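Local coordinates for protein IclR transcriptional regulator (Thermotoga maritima, PDB 1MKM) that probably binds DNA through a winged helix-turn-helix domain and regulates transcription, probably as a repressor of the IclR family, with a zinc-binding C-terminal domain, at residues V89-R94 against K237-E242; D82-H87 against E241-K246; R184-D189 against K228-S233; G139-A144 against G201-D206; G96-L101 against Q119-V124. All blocks are in the same frame, centred on the assembly; numbering follows the deposited sequence.

Contact 1 of 5, residues V89-R94 against K237-E242; sequences VDIMKR and KEKAEE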
# COMPACT_ATOMS: atom_id res chain seq x y z
N VAL B 89 -23.52 -7.68 10.07
CA VAL B 89 -22.81 -7.89 8.81
C VAL B 89 -23.83 -8.31 7.75
O VAL B 89 -23.75 -7.89 6.59
CB VAL B 89 -21.71 -8.98 8.95
CG1 VAL B 89 -20.97 -9.15 7.64
CG2 VAL B 89 -20.72 -8.59 10.05
N ASP B 90 -24.81 -9.11 8.15
CA ASP B 90 -25.82 -9.55 7.20
C ASP B 90 -26.70 -8.37 6.76
O ASP B 90 -26.98 -8.21 5.57
CB ASP B 90 -26.67 -10.67 7.81
CG ASP B 90 -27.65 -11.30 6.81
OD1 ASP B 90 -27.32 -11.43 5.60
OD2 ASP B 90 -28.74 -11.69 7.25
N ILE B 91 -27.09 -7.53 7.72
CA ILE B 91 -27.92 -6.37 7.41
C ILE B 91 -27.18 -5.47 6.42
O ILE B 91 -27.80 -4.85 5.57
CB ILE B 91 -28.25 -5.53 8.67
CG1 ILE B 91 -29.00 -6.39 9.69
CG2 ILE B 91 -29.08 -4.31 8.28
CD1 ILE B 91 -29.32 -5.68 10.98
N MET B 92 -25.86 -5.40 6.54
CA MET B 92 -25.09 -4.57 5.63
C MET B 92 -24.99 -5.17 4.23
O MET B 92 -24.98 -4.45 3.22
CB MET B 92 -23.69 -4.34 6.18
CG MET B 92 -22.78 -3.54 5.26
SD MET B 92 -21.99 -4.49 3.93
CE MET B 92 -20.90 -5.51 4.89
N LYS B 93 -24.90 -6.50 4.16
CA LYS B 93 -24.78 -7.18 2.88
C LYS B 93 -26.12 -7.25 2.16
O LYS B 93 -26.16 -7.39 0.94
CB LYS B 93 -24.21 -8.57 3.09
CG LYS B 93 -22.83 -8.54 3.72
CD LYS B 93 -22.40 -9.91 4.18
CE LYS B 93 -21.88 -10.73 3.03
NZ LYS B 93 -20.66 -10.10 2.47
N ARG B 94 -27.20 -7.13 2.92
CA ARG B 94 -28.53 -7.18 2.32
C ARG B 94 -29.14 -5.80 2.11
O ARG B 94 -30.27 -5.69 1.61
CB ARG B 94 -29.47 -8.03 3.17
CG ARG B 94 -28.92 -9.43 3.40
CD ARG B 94 -29.98 -10.37 3.92
NE ARG B 94 -30.45 -10.02 5.26
CZ ARG B 94 -31.48 -10.61 5.86
NH1 ARG B 94 -32.15 -11.56 5.23
NH2 ARG B 94 -31.82 -10.24 7.08
N LYS B 237 -35.96 -4.87 11.98
CA LYS B 237 -36.82 -5.54 12.95
C LYS B 237 -36.59 -7.04 12.95
O LYS B 237 -36.70 -7.68 13.99
CB LYS B 237 -38.29 -5.24 12.67
CG LYS B 237 -39.01 -4.56 13.84
CD LYS B 237 -38.84 -5.35 15.13
CE LYS B 237 -39.52 -4.64 16.30
NZ LYS B 237 -39.34 -5.33 17.61
N GLU B 238 -36.28 -7.60 11.79
CA GLU B 238 -36.04 -9.03 11.69
C GLU B 238 -34.86 -9.46 12.56
O GLU B 238 -34.96 -10.44 13.31
CB GLU B 238 -35.76 -9.44 10.24
CG GLU B 238 -35.50 -10.94 10.08
CD GLU B 238 -34.95 -11.30 8.71
OE1 GLU B 238 -35.52 -10.86 7.69
OE2 GLU B 238 -33.94 -12.04 8.64
N LYS B 239 -33.75 -8.74 12.46
CA LYS B 239 -32.56 -9.05 13.24
C LYS B 239 -32.84 -8.65 14.68
O LYS B 239 -32.45 -9.36 15.61
CB LYS B 239 -31.34 -8.29 12.71
CG LYS B 239 -30.93 -8.66 11.29
CD LYS B 239 -30.50 -10.13 11.20
CE LYS B 239 -30.02 -10.50 9.79
NZ LYS B 239 -29.59 -11.92 9.71
N ALA B 240 -33.50 -7.52 14.87
CA ALA B 240 -33.82 -7.07 16.22
C ALA B 240 -34.46 -8.21 17.00
O ALA B 240 -33.94 -8.66 18.03
CB ALA B 240 -34.76 -5.88 16.17
N GLU B 241 -35.59 -8.70 16.50
CA GLU B 241 -36.30 -9.78 17.15
C GLU B 241 -35.39 -10.96 17.46
O GLU B 241 -35.41 -11.50 18.57
CB GLU B 241 -37.47 -10.24 16.26
CG GLU B 241 -38.10 -11.54 16.71
CD GLU B 241 -39.37 -11.87 15.96
OE1 GLU B 241 -39.36 -11.73 14.71
OE2 GLU B 241 -40.36 -12.26 16.61
N GLU B 242 -34.57 -11.36 16.50
CA GLU B 242 -33.65 -12.49 16.70
C GLU B 242 -32.64 -12.23 17.81
O GLU B 242 -32.40 -13.10 18.65
CB GLU B 242 -32.90 -12.80 15.40
CG GLU B 242 -31.73 -13.75 15.59
CD GLU B 242 -32.16 -15.15 15.96
OE1 GLU B 242 -33.01 -15.30 16.86
OE2 GLU B 242 -31.65 -16.12 15.34
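Glu238 and Lys239 reach across from helix 226-246 to Asp90, Ile91 and Arg94 near the C-terminal end of helix 79-93, two helices of the GAF-like C-terminal domain of the IclR family, and a salt-bridge network ties them together at the surface. Glu238, extended beyond CG, brings OE2 to Arg94 NH2 at 3.2 Å; the N-H points almost straight at the oxygen (166°). This oxygen lies close to the guanidinium plane, at its edge, yet the donor approaches it from above the carboxylate, the two flat groups standing 79° apart. Lys239 does two jobs. Its CG, placed beside the backbone N (chi1 -64°), presses on Ile91 CG1 at 3.4 Å, a tight carbon contact in which the two side chains run alongside in opposite senses. A bend at chi2 then turns the rest of the chain toward Asp90, where Lys239 NZ gives a 2.6 Å hydrogen bond to Asp90 OD2, using the anti lone pair of that oxygen. Asp90 OD2 also lies above one face of the Arg94 guanidinium, toward its rim, 3.1 Å from Arg94 NE, with no N-H aimed at it. Asp90 thus sits between two cations and probably offsets their mutual repulsion, for Arg94 NH2 is only 3.8 Å from Lys239 NZ. Beneath this polar layer Ile91 is buried, its CD1 resting 3.7 Å from Lys239 CB.

Contact 2 of 5, residues D82-H87 against E241-K246; sequences DIAHDH and EEISRK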
# COMPACT_ATOMS: atom_id res chain seq x y z
N ASP B 82 -21.34 -9.79 20.57
CA ASP B 82 -21.11 -11.06 19.88
C ASP B 82 -22.41 -11.71 19.45
O ASP B 82 -22.45 -12.48 18.49
CB ASP B 82 -20.31 -12.00 20.78
CG ASP B 82 -18.83 -11.75 20.71
OD1 ASP B 82 -18.16 -12.39 19.87
OD2 ASP B 82 -18.34 -10.90 21.48
N ILE B 83 -23.48 -11.41 20.17
CA ILE B 83 -24.79 -11.95 19.86
C ILE B 83 -25.35 -11.30 18.60
O ILE B 83 -26.16 -11.89 17.89
CB ILE B 83 -25.75 -11.70 21.03
CG1 ILE B 83 -25.56 -12.76 22.10
CG2 ILE B 83 -27.19 -11.68 20.55
CD1 ILE B 83 -26.53 -12.61 23.24
N ALA B 84 -24.89 -10.09 18.32
CA ALA B 84 -25.40 -9.36 17.17
C ALA B 84 -24.46 -9.19 15.98
O ALA B 84 -24.89 -9.27 14.83
CB ALA B 84 -25.90 -7.98 17.64
N HIS B 85 -23.17 -8.98 16.24
CA HIS B 85 -22.24 -8.74 15.15
C HIS B 85 -22.54 -9.33 13.77
O HIS B 85 -22.46 -8.60 12.78
CB HIS B 85 -20.82 -9.14 15.51
CG HIS B 85 -19.83 -8.70 14.47
ND1 HIS B 85 -19.57 -7.37 14.22
CD2 HIS B 85 -19.13 -9.40 13.55
CE1 HIS B 85 -18.75 -7.27 13.19
NE2 HIS B 85 -18.47 -8.49 12.76
N ASP B 86 -22.87 -10.61 13.68
CA ASP B 86 -23.13 -11.20 12.36
C ASP B 86 -24.43 -10.74 11.73
O ASP B 86 -24.51 -10.54 10.51
CB ASP B 86 -23.07 -12.72 12.42
CG ASP B 86 -21.66 -13.23 12.65
OD1 ASP B 86 -20.72 -12.59 12.13
OD2 ASP B 86 -21.47 -14.25 13.33
N HIS B 87 -25.46 -10.56 12.54
CA HIS B 87 -26.72 -10.09 12.01
C HIS B 87 -26.47 -8.71 11.43
O HIS B 87 -27.12 -8.31 10.47
CB HIS B 87 -27.77 -10.02 13.12
CG HIS B 87 -28.17 -11.37 13.63
ND1 HIS B 87 -27.27 -12.24 14.20
CD2 HIS B 87 -29.36 -12.00 13.63
CE1 HIS B 87 -27.89 -13.35 14.54
NE2 HIS B 87 -29.17 -13.23 14.20
N GLU B 241 -35.59 -8.70 16.50
CA GLU B 241 -36.30 -9.78 17.15
C GLU B 241 -35.39 -10.96 17.46
O GLU B 241 -35.41 -11.50 18.57
CB GLU B 241 -37.47 -10.24 16.26
CG GLU B 241 -38.10 -11.54 16.71
CD GLU B 241 -39.37 -11.87 15.96
OE1 GLU B 241 -39.36 -11.73 14.71
OE2 GLU B 241 -40.36 -12.26 16.61
N GLU B 242 -34.57 -11.36 16.50
CA GLU B 242 -33.65 -12.49 16.70
C GLU B 242 -32.64 -12.23 17.81
O GLU B 242 -32.40 -13.10 18.65
CB GLU B 242 -32.90 -12.80 15.40
CG GLU B 242 -31.73 -13.75 15.59
CD GLU B 242 -32.16 -15.15 15.96
OE1 GLU B 242 -33.01 -15.30 16.86
OE2 GLU B 242 -31.65 -16.12 15.34
N ILE B 243 -32.05 -11.03 17.79
CA ILE B 243 -31.06 -10.62 18.78
C ILE B 243 -31.71 -10.51 20.15
O ILE B 243 -31.22 -11.09 21.13
CB ILE B 243 -30.45 -9.23 18.45
CG1 ILE B 243 -29.73 -9.28 17.10
CG2 ILE B 243 -29.47 -8.82 19.55
CD1 ILE B 243 -29.45 -7.91 16.50
N SER B 244 -32.81 -9.77 20.21
CA SER B 244 -33.54 -9.58 21.45
C SER B 244 -33.77 -10.92 22.14
O SER B 244 -33.59 -11.05 23.35
CB SER B 244 -34.88 -8.91 21.17
OG SER B 244 -34.67 -7.74 20.40
N ARG B 245 -34.15 -11.92 21.35
CA ARG B 245 -34.38 -13.26 21.87
C ARG B 245 -33.20 -13.70 22.72
O ARG B 245 -33.37 -14.04 23.90
CB ARG B 245 -34.60 -14.24 20.72
CG ARG B 245 -35.94 -14.08 20.03
CD ARG B 245 -36.04 -14.98 18.82
NE ARG B 245 -37.39 -14.97 18.26
CZ ARG B 245 -37.72 -15.55 17.12
NH1 ARG B 245 -36.80 -16.18 16.39
NH2 ARG B 245 -38.98 -15.51 16.70
N LYS B 246 -32.01 -13.70 22.13
CA LYS B 246 -30.79 -14.09 22.84
C LYS B 246 -30.66 -13.37 24.18
O LYS B 246 -30.15 -13.94 25.15
CB LYS B 246 -29.56 -13.80 21.97
CG LYS B 246 -29.12 -14.96 21.08
CD LYS B 246 -30.27 -15.52 20.27
CE LYS B 246 -29.81 -16.54 19.25
NZ LYS B 246 -29.06 -15.87 18.15
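Ile83, Ala84 and His87 of helix 79-93 pack against Glu242, Ile243 and Lys246 of helix 226-246, forming an antiparallel helix pair in the GAF-like C-terminal domain; the short axes approach to 9.6 Å and run 165° apart. Apolar contacts make up its centre. Ile243 reaches over with both branches: CD1 lies 3.7 Å from Ala84 CB, while CG2 meets Ile83 CG2 at 3.8 Å. The small Ala84 lets the backbones come near here, Ala84 CA lying 6.0 Å from Ile243 CA. Ile83 also straddles the start of the Lys246 side chain, Ile83 CG2 and CD1 both touching Lys246 CB, the former at 3.5 Å, so the aliphatic root of the lysine extends the apolar patch outward.

Polar side chains line the outer margin but meet chiefly through carbon. The His87 and Glu242 side chains cross at about a right angle, with ring and carboxylate planes 63° apart. His87 CG is set beside the backbone N (chi1 -68°), which brings His87 NE2 to 3.0 Å from Glu242 CG. Glu242, bent at chi2, carries its carboxylate past the ring, with OE2 near the ring plane at the edge. Within helix 226-246, Glu241, Glu242, Arg245 and Lys246 form a network of ion pairs, mostly long. Ile243 CG1 lies over one face of the His87 ring, offset toward the rim, and Ile243 CD1 stands 4.3 Å from His87 CB.

Contact 3 of 5, residues R184-D189 against K228-S233; sequences RGYAVD and KIEEYS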
# COMPACT_ATOMS: atom_id res chain seq x y z
N ARG B 184 -45.32 2.41 14.83
CA ARG B 184 -44.64 1.72 13.74
C ARG B 184 -43.80 0.56 14.25
O ARG B 184 -43.80 -0.53 13.67
CB ARG B 184 -43.75 2.70 12.96
CG ARG B 184 -44.51 3.83 12.28
CD ARG B 184 -43.61 4.58 11.30
NE ARG B 184 -42.43 5.13 11.95
CZ ARG B 184 -42.46 6.01 12.94
NH1 ARG B 184 -43.63 6.43 13.41
NH2 ARG B 184 -41.33 6.46 13.48
N GLY B 185 -43.10 0.81 15.36
CA GLY B 185 -42.25 -0.20 15.95
C GLY B 185 -40.79 0.11 15.64
O GLY B 185 -39.91 -0.70 15.90
N TYR B 186 -40.55 1.30 15.08
CA TYR B 186 -39.20 1.74 14.74
C TYR B 186 -39.17 3.26 14.60
O TYR B 186 -40.22 3.91 14.64
CB TYR B 186 -38.74 1.11 13.42
CG TYR B 186 -39.62 1.43 12.23
CD1 TYR B 186 -40.69 0.59 11.89
CD2 TYR B 186 -39.41 2.58 11.47
CE1 TYR B 186 -41.52 0.89 10.82
CE2 TYR B 186 -40.23 2.88 10.39
CZ TYR B 186 -41.29 2.03 10.07
OH TYR B 186 -42.10 2.32 9.00
N ALA B 187 -37.98 3.83 14.42
CA ALA B 187 -37.84 5.27 14.28
C ALA B 187 -37.19 5.67 12.97
O ALA B 187 -36.70 4.83 12.22
CB ALA B 187 -37.05 5.84 15.42
N VAL B 188 -37.19 6.98 12.71
CA VAL B 188 -36.59 7.52 11.50
C VAL B 188 -35.94 8.85 11.84
O VAL B 188 -36.53 9.68 12.54
CB VAL B 188 -37.65 7.77 10.41
CG1 VAL B 188 -37.02 8.48 9.23
CG2 VAL B 188 -38.28 6.45 9.97
N ASP B 189 -34.72 9.05 11.35
CA ASP B 189 -34.00 10.29 11.59
C ASP B 189 -33.94 11.12 10.32
O ASP B 189 -33.01 10.99 9.52
CB ASP B 189 -32.57 10.02 12.09
CG ASP B 189 -31.68 11.25 11.98
OD1 ASP B 189 -32.23 12.36 12.05
OD2 ASP B 189 -30.44 11.12 11.85
N LYS B 228 -37.85 2.36 0.56
CA LYS B 228 -36.55 2.00 1.09
C LYS B 228 -36.73 1.87 2.59
O LYS B 228 -36.45 0.82 3.17
CB LYS B 228 -35.51 3.06 0.75
CG LYS B 228 -34.16 2.50 0.33
CD LYS B 228 -34.29 1.53 -0.84
CE LYS B 228 -32.92 1.11 -1.38
NZ LYS B 228 -33.02 0.18 -2.54
N ILE B 229 -37.24 2.93 3.22
CA ILE B 229 -37.48 2.92 4.66
C ILE B 229 -38.16 1.62 5.08
O ILE B 229 -37.67 0.92 5.98
CB ILE B 229 -38.37 4.10 5.08
CG1 ILE B 229 -37.52 5.37 5.13
CG2 ILE B 229 -39.04 3.80 6.41
CD1 ILE B 229 -38.29 6.63 5.47
N GLU B 230 -39.28 1.30 4.44
CA GLU B 230 -40.03 0.08 4.73
C GLU B 230 -39.14 -1.15 4.65
O GLU B 230 -39.26 -2.07 5.46
CB GLU B 230 -41.20 -0.07 3.74
CG GLU B 230 -42.47 0.67 4.14
CD GLU B 230 -43.25 -0.05 5.24
OE1 GLU B 230 -43.73 -1.17 4.99
OE2 GLU B 230 -43.38 0.51 6.35
N GLU B 231 -38.24 -1.14 3.68
CA GLU B 231 -37.31 -2.25 3.46
C GLU B 231 -36.26 -2.34 4.56
O GLU B 231 -35.97 -3.43 5.06
CB GLU B 231 -36.62 -2.08 2.11
CG GLU B 231 -35.68 -3.21 1.76
CD GLU B 231 -35.36 -3.23 0.29
OE1 GLU B 231 -34.86 -2.21 -0.23
OE2 GLU B 231 -35.62 -4.27 -0.35
N TYR B 232 -35.69 -1.20 4.92
CA TYR B 232 -34.67 -1.16 5.96
C TYR B 232 -35.28 -1.57 7.31
O TYR B 232 -34.79 -2.50 7.96
CB TYR B 232 -34.04 0.24 6.05
CG TYR B 232 -33.31 0.69 4.78
CD1 TYR B 232 -32.81 -0.25 3.87
CD2 TYR B 232 -33.05 2.05 4.54
CE1 TYR B 232 -32.07 0.16 2.75
CE2 TYR B 232 -32.31 2.46 3.41
CZ TYR B 232 -31.82 1.50 2.52
OH TYR B 232 -31.04 1.88 1.43
N SER B 233 -36.34 -0.89 7.73
CA SER B 233 -36.97 -1.21 9.00
C SER B 233 -37.42 -2.68 9.05
O SER B 233 -37.62 -3.24 10.12
CB SER B 233 -38.17 -0.28 9.26
OG SER B 233 -39.15 -0.40 8.25
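This is a surface packing contact of a helix laid over the sheet near strand 187-190, the outermost strand on that side within this chain: Tyr186, just before the strand, and Val188 within it lie against Ile229, Glu230 and Ser233 of helix 226-246. Ser233 CB sits almost centrally over the Tyr186 ring, 3.6 Å from its centroid and 6° off the normal, a CH-pi contact. Arg184 CB lies over the opposite face, toward the rim. Ser233 OG turns back to its own helix, donating to Ile229 O at 3.0 Å; that carbonyl also accepts from Ser233 N. Ile229 adds two apolar touches, CG2 to Tyr186 CE2 at 4.3 Å and CD1 to Val188 CG1 at 4.4 Å. At the outer end, Tyr186 OH stands 3.5 Å from Glu230 OE2. The same strand holds Asp189, which with Cys199 of the neighbouring strand is a known zinc-binding position of this protein; the contact thus belongs to the helix-on-sheet packing of the GAF-like domain, at the margin of its zinc site.

Contact 4 of 5, residues G139-A144 against G201-D206; sequences GKSILA and GVPIFD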
# COMPACT_ATOMS: atom_id res chain seq x y z
N GLY B 139 -31.57 5.93 18.79
CA GLY B 139 -31.75 6.60 20.07
C GLY B 139 -33.21 6.72 20.48
O GLY B 139 -33.59 6.26 21.56
N LYS B 140 -34.03 7.35 19.64
CA LYS B 140 -35.45 7.50 19.94
C LYS B 140 -36.08 6.12 19.98
O LYS B 140 -36.97 5.87 20.78
CB LYS B 140 -36.12 8.37 18.87
CG LYS B 140 -35.56 9.78 18.82
CD LYS B 140 -36.19 10.61 17.72
CE LYS B 140 -35.80 10.10 16.34
NZ LYS B 140 -36.27 11.01 15.27
N SER B 141 -35.61 5.23 19.12
CA SER B 141 -36.12 3.87 19.09
C SER B 141 -35.99 3.29 20.51
O SER B 141 -36.79 2.45 20.93
CB SER B 141 -35.31 3.04 18.08
OG SER B 141 -35.92 1.80 17.79
N ILE B 142 -34.97 3.74 21.25
CA ILE B 142 -34.75 3.26 22.61
C ILE B 142 -35.60 4.05 23.60
O ILE B 142 -36.11 3.50 24.58
CB ILE B 142 -33.26 3.37 23.03
CG1 ILE B 142 -32.42 2.36 22.24
CG2 ILE B 142 -33.11 3.13 24.53
CD1 ILE B 142 -30.93 2.50 22.46
N LEU B 143 -35.76 5.34 23.33
CA LEU B 143 -36.56 6.22 24.17
C LEU B 143 -38.05 5.98 23.96
O LEU B 143 -38.89 6.66 24.55
CB LEU B 143 -36.26 7.69 23.86
CG LEU B 143 -35.21 8.36 24.74
CD1 LEU B 143 -35.04 9.83 24.34
CD2 LEU B 143 -35.65 8.25 26.19
N ALA B 144 -38.37 5.01 23.11
CA ALA B 144 -39.76 4.69 22.82
C ALA B 144 -40.18 3.42 23.54
O ALA B 144 -41.22 2.83 23.21
CB ALA B 144 -39.96 4.52 21.32
N GLY B 201 -34.22 2.97 12.74
CA GLY B 201 -33.80 2.17 13.87
C GLY B 201 -34.90 1.41 14.58
O GLY B 201 -36.07 1.79 14.55
N VAL B 202 -34.49 0.32 15.24
CA VAL B 202 -35.37 -0.57 15.99
C VAL B 202 -34.65 -0.93 17.30
O VAL B 202 -33.42 -1.00 17.33
CB VAL B 202 -35.64 -1.86 15.18
CG1 VAL B 202 -36.53 -2.80 15.96
CG2 VAL B 202 -36.26 -1.52 13.85
N PRO B 203 -35.41 -1.15 18.39
CA PRO B 203 -34.80 -1.50 19.69
C PRO B 203 -34.40 -2.97 19.84
O PRO B 203 -34.68 -3.80 18.98
CB PRO B 203 -35.89 -1.13 20.70
CG PRO B 203 -36.75 -0.15 19.96
CD PRO B 203 -36.80 -0.74 18.58
N ILE B 204 -33.76 -3.26 20.96
CA ILE B 204 -33.32 -4.61 21.31
C ILE B 204 -33.65 -4.76 22.79
O ILE B 204 -33.08 -4.07 23.62
CB ILE B 204 -31.79 -4.78 21.15
CG1 ILE B 204 -31.38 -4.71 19.67
CG2 ILE B 204 -31.36 -6.12 21.74
CD1 ILE B 204 -31.63 -6.00 18.89
N PHE B 205 -34.57 -5.67 23.11
CA PHE B 205 -34.97 -5.87 24.51
C PHE B 205 -34.21 -7.00 25.21
O PHE B 205 -33.67 -7.92 24.58
CB PHE B 205 -36.48 -6.13 24.57
CG PHE B 205 -37.30 -5.06 23.91
CD1 PHE B 205 -38.17 -5.37 22.87
CD2 PHE B 205 -37.17 -3.72 24.30
CE1 PHE B 205 -38.89 -4.37 22.21
CE2 PHE B 205 -37.88 -2.71 23.65
CZ PHE B 205 -38.75 -3.03 22.60
N ASP B 206 -34.17 -6.91 26.54
CA ASP B 206 -33.47 -7.88 27.37
C ASP B 206 -34.43 -8.79 28.13
O ASP B 206 -35.54 -9.06 27.68
CB ASP B 206 -32.57 -7.13 28.36
CG ASP B 206 -33.37 -6.32 29.37
OD1 ASP B 206 -34.48 -5.86 29.01
OD2 ASP B 206 -32.89 -6.14 30.51
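Ser141, on helix 137-143, packs against Gly201, Val202 and Pro203 of strand 197-205, a helix laid on the antiparallel sheet of the GAF-like C-terminal domain. The segment axes come within 6.7 Å and diverge by 48°. Close packing is concentrated on this one serine, Ser141 CA lying 5.5 Å from Val202 CA. With OG anti to the backbone N (chi1 -167°), the side chain points onto the strand, where a weak hydrogen bond runs from Ser141 OG to Gly201 O, 3.2 Å; the position of OG is less certain, as it sits too close to Pro203 in the model. Ser141 CB lies 3.8 Å from Gly201 O.

Farther along, the contact thins out. Ile142 approaches Pro203 mainly through its backbone, and its side chain turns instead to Leu133 and Pro211. The looser side is nonetheless filled by the rest of the protein rather than by solvent: Phe145 touches Pro203, and Val202, directed away from the helix, packs on Leu236, Lys237 and Ala240 of helix 226-246. The strand is therefore covered by helices on its two faces. At the thin end, Ile142 N and Pro203 CG are 4.5 Å apart.

Contact 5 of 5, residues G96-L101 against Q119-V124; sequences GETVHL and QSIPMV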
# COMPACT_ATOMS: atom_id res chain seq x y z
N GLY B 96 -26.58 -2.89 1.87
CA GLY B 96 -25.45 -2.17 1.32
C GLY B 96 -25.17 -0.90 2.10
O GLY B 96 -24.30 -0.11 1.76
N GLU B 97 -25.92 -0.73 3.18
CA GLU B 97 -25.80 0.45 4.02
C GLU B 97 -25.04 0.17 5.30
O GLU B 97 -24.99 -0.96 5.78
CB GLU B 97 -27.20 0.97 4.37
CG GLU B 97 -28.10 1.17 3.17
CD GLU B 97 -27.47 2.05 2.13
OE1 GLU B 97 -27.06 3.18 2.48
OE2 GLU B 97 -27.38 1.63 0.96
N THR B 98 -24.43 1.23 5.85
CA THR B 98 -23.70 1.15 7.10
C THR B 98 -24.73 0.82 8.19
O THR B 98 -25.86 1.30 8.15
CB THR B 98 -23.01 2.49 7.40
OG1 THR B 98 -22.08 2.78 6.35
CG2 THR B 98 -22.28 2.45 8.72
N VAL B 99 -24.32 -0.01 9.14
CA VAL B 99 -25.16 -0.46 10.25
C VAL B 99 -24.52 -0.08 11.58
O VAL B 99 -23.31 -0.23 11.74
CB VAL B 99 -25.29 -2.00 10.20
CG1 VAL B 99 -26.19 -2.52 11.33
CG2 VAL B 99 -25.81 -2.43 8.84
N HIS B 100 -25.32 0.41 12.54
CA HIS B 100 -24.80 0.77 13.85
C HIS B 100 -25.55 0.03 14.94
O HIS B 100 -26.69 -0.40 14.75
CB HIS B 100 -24.95 2.27 14.13
CG HIS B 100 -24.15 3.14 13.22
ND1 HIS B 100 -22.85 3.51 13.49
CD2 HIS B 100 -24.46 3.71 12.03
CE1 HIS B 100 -22.39 4.27 12.52
NE2 HIS B 100 -23.35 4.41 11.62
N LEU B 101 -24.89 -0.14 16.08
CA LEU B 101 -25.48 -0.78 17.24
C LEU B 101 -25.06 0.07 18.42
O LEU B 101 -23.88 0.11 18.77
CB LEU B 101 -24.95 -2.21 17.42
CG LEU B 101 -25.49 -2.89 18.69
CD1 LEU B 101 -26.95 -3.17 18.48
CD2 LEU B 101 -24.74 -4.19 19.02
N GLN B 119 -20.25 2.22 0.37
CA GLN B 119 -19.77 3.57 0.06
C GLN B 119 -19.59 4.40 1.34
O GLN B 119 -20.27 4.17 2.34
CB GLN B 119 -20.74 4.27 -0.91
CG GLN B 119 -22.05 3.53 -1.12
CD GLN B 119 -22.97 3.61 0.08
OE1 GLN B 119 -23.52 4.67 0.39
NE2 GLN B 119 -23.14 2.48 0.77
N SER B 120 -18.64 5.33 1.30
CA SER B 120 -18.38 6.19 2.46
C SER B 120 -19.57 7.14 2.62
O SER B 120 -20.09 7.67 1.63
CB SER B 120 -17.10 7.01 2.22
OG SER B 120 -16.03 6.20 1.77
N ILE B 121 -20.03 7.35 3.85
CA ILE B 121 -21.15 8.27 4.07
C ILE B 121 -20.67 9.44 4.92
O ILE B 121 -19.84 9.26 5.80
CB ILE B 121 -22.33 7.56 4.77
CG1 ILE B 121 -21.87 6.88 6.07
CG2 ILE B 121 -22.96 6.55 3.79
CD1 ILE B 121 -23.00 6.13 6.78
N PRO B 122 -21.18 10.65 4.65
CA PRO B 122 -20.79 11.86 5.39
C PRO B 122 -21.17 11.90 6.87
O PRO B 122 -21.67 12.91 7.35
CB PRO B 122 -21.43 12.98 4.59
CG PRO B 122 -22.67 12.34 4.06
CD PRO B 122 -22.19 10.97 3.62
N MET B 123 -20.91 10.81 7.58
CA MET B 123 -21.23 10.68 9.01
C MET B 123 -19.96 10.42 9.81
O MET B 123 -19.10 9.65 9.38
CB MET B 123 -22.20 9.52 9.21
CG MET B 123 -22.69 9.31 10.63
SD MET B 123 -23.84 7.93 10.71
CE MET B 123 -23.60 7.36 12.39
N VAL B 124 -19.81 11.07 10.96
CA VAL B 124 -18.61 10.86 11.78
C VAL B 124 -18.96 10.02 12.99
O VAL B 124 -19.37 10.55 14.03
CB VAL B 124 -17.97 12.18 12.26
CG1 VAL B 124 -16.70 11.88 13.04
CG2 VAL B 124 -17.65 13.08 11.09
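Gly96 and Gln119 open this buried contact, in which the start of strand 98-105 runs beside the loop 119-124, their directions 27° apart. Gly96 O lies 3.0 Å from Gln119 NE2, but the angle is too poor for a hydrogen bond. Glu97 OE2 is 4.3 Å from Gln119 NE2; both side chains find their stronger polar partner in Lys223, whose NZ pairs with Glu97 OE2 in a salt bridge and donates a hydrogen bond to Gln119 OE1. Thr98 meets the tip of Ile121: Ile121 CD1 lies 3.5 Å from Thr98 OG1 and 3.7 Å from Thr98 CB. Ile121 CG1 is wedged between its backbone N and carbonyl carbon (chi1 55°), and from there the extended chain sends CD1 to the threonine. His100 ends the walk. Its ring and the extended Met123 chain come from opposite directions, and Met123 CE approaches obliquely to 3.1 Å from His100 NE2. Met123 SD stands 4.5 Å from the His100 ring centroid, again oblique, a loose Met-aromatic contact. His100 NE2, buried here, has no polar partner in the model. The Met123 side chain is about 5 Å from a bound zinc ion, so this end borders the metal site. Strand 98-105 is hydrogen-bonded between strands 108-115 and 211-220, with Val99 turned to helix 79-93, while loop 119-124 covers its other side and meets a second subunit through Ser120, Pro122 and Val124.

All five contacts lie in the GAF-like C-terminal domain. Contacts 1 and 2, centres 9 Å apart, pair helices 79-93 and 226-246 and share Glu241 and Glu242. Contact 3 uses an earlier part of the second helix. The centres of contacts 1 and 3 are 13 Å apart. Contacts 3, 4 and 5 reach the same six-stranded sheet, on neighbouring strands 187-190 and 197-205 for contacts 3 and 4 and strand 98-105 for contact 5. Along the chain these three nest within the loops closed by contacts 1 and 2; contact 5 closes before contacts 3 and 4 open, and those two interleave. Helix 226-246 thus joins helix 79-93 to the sheet that holds the zinc-binding positions Asp189 and Cys199.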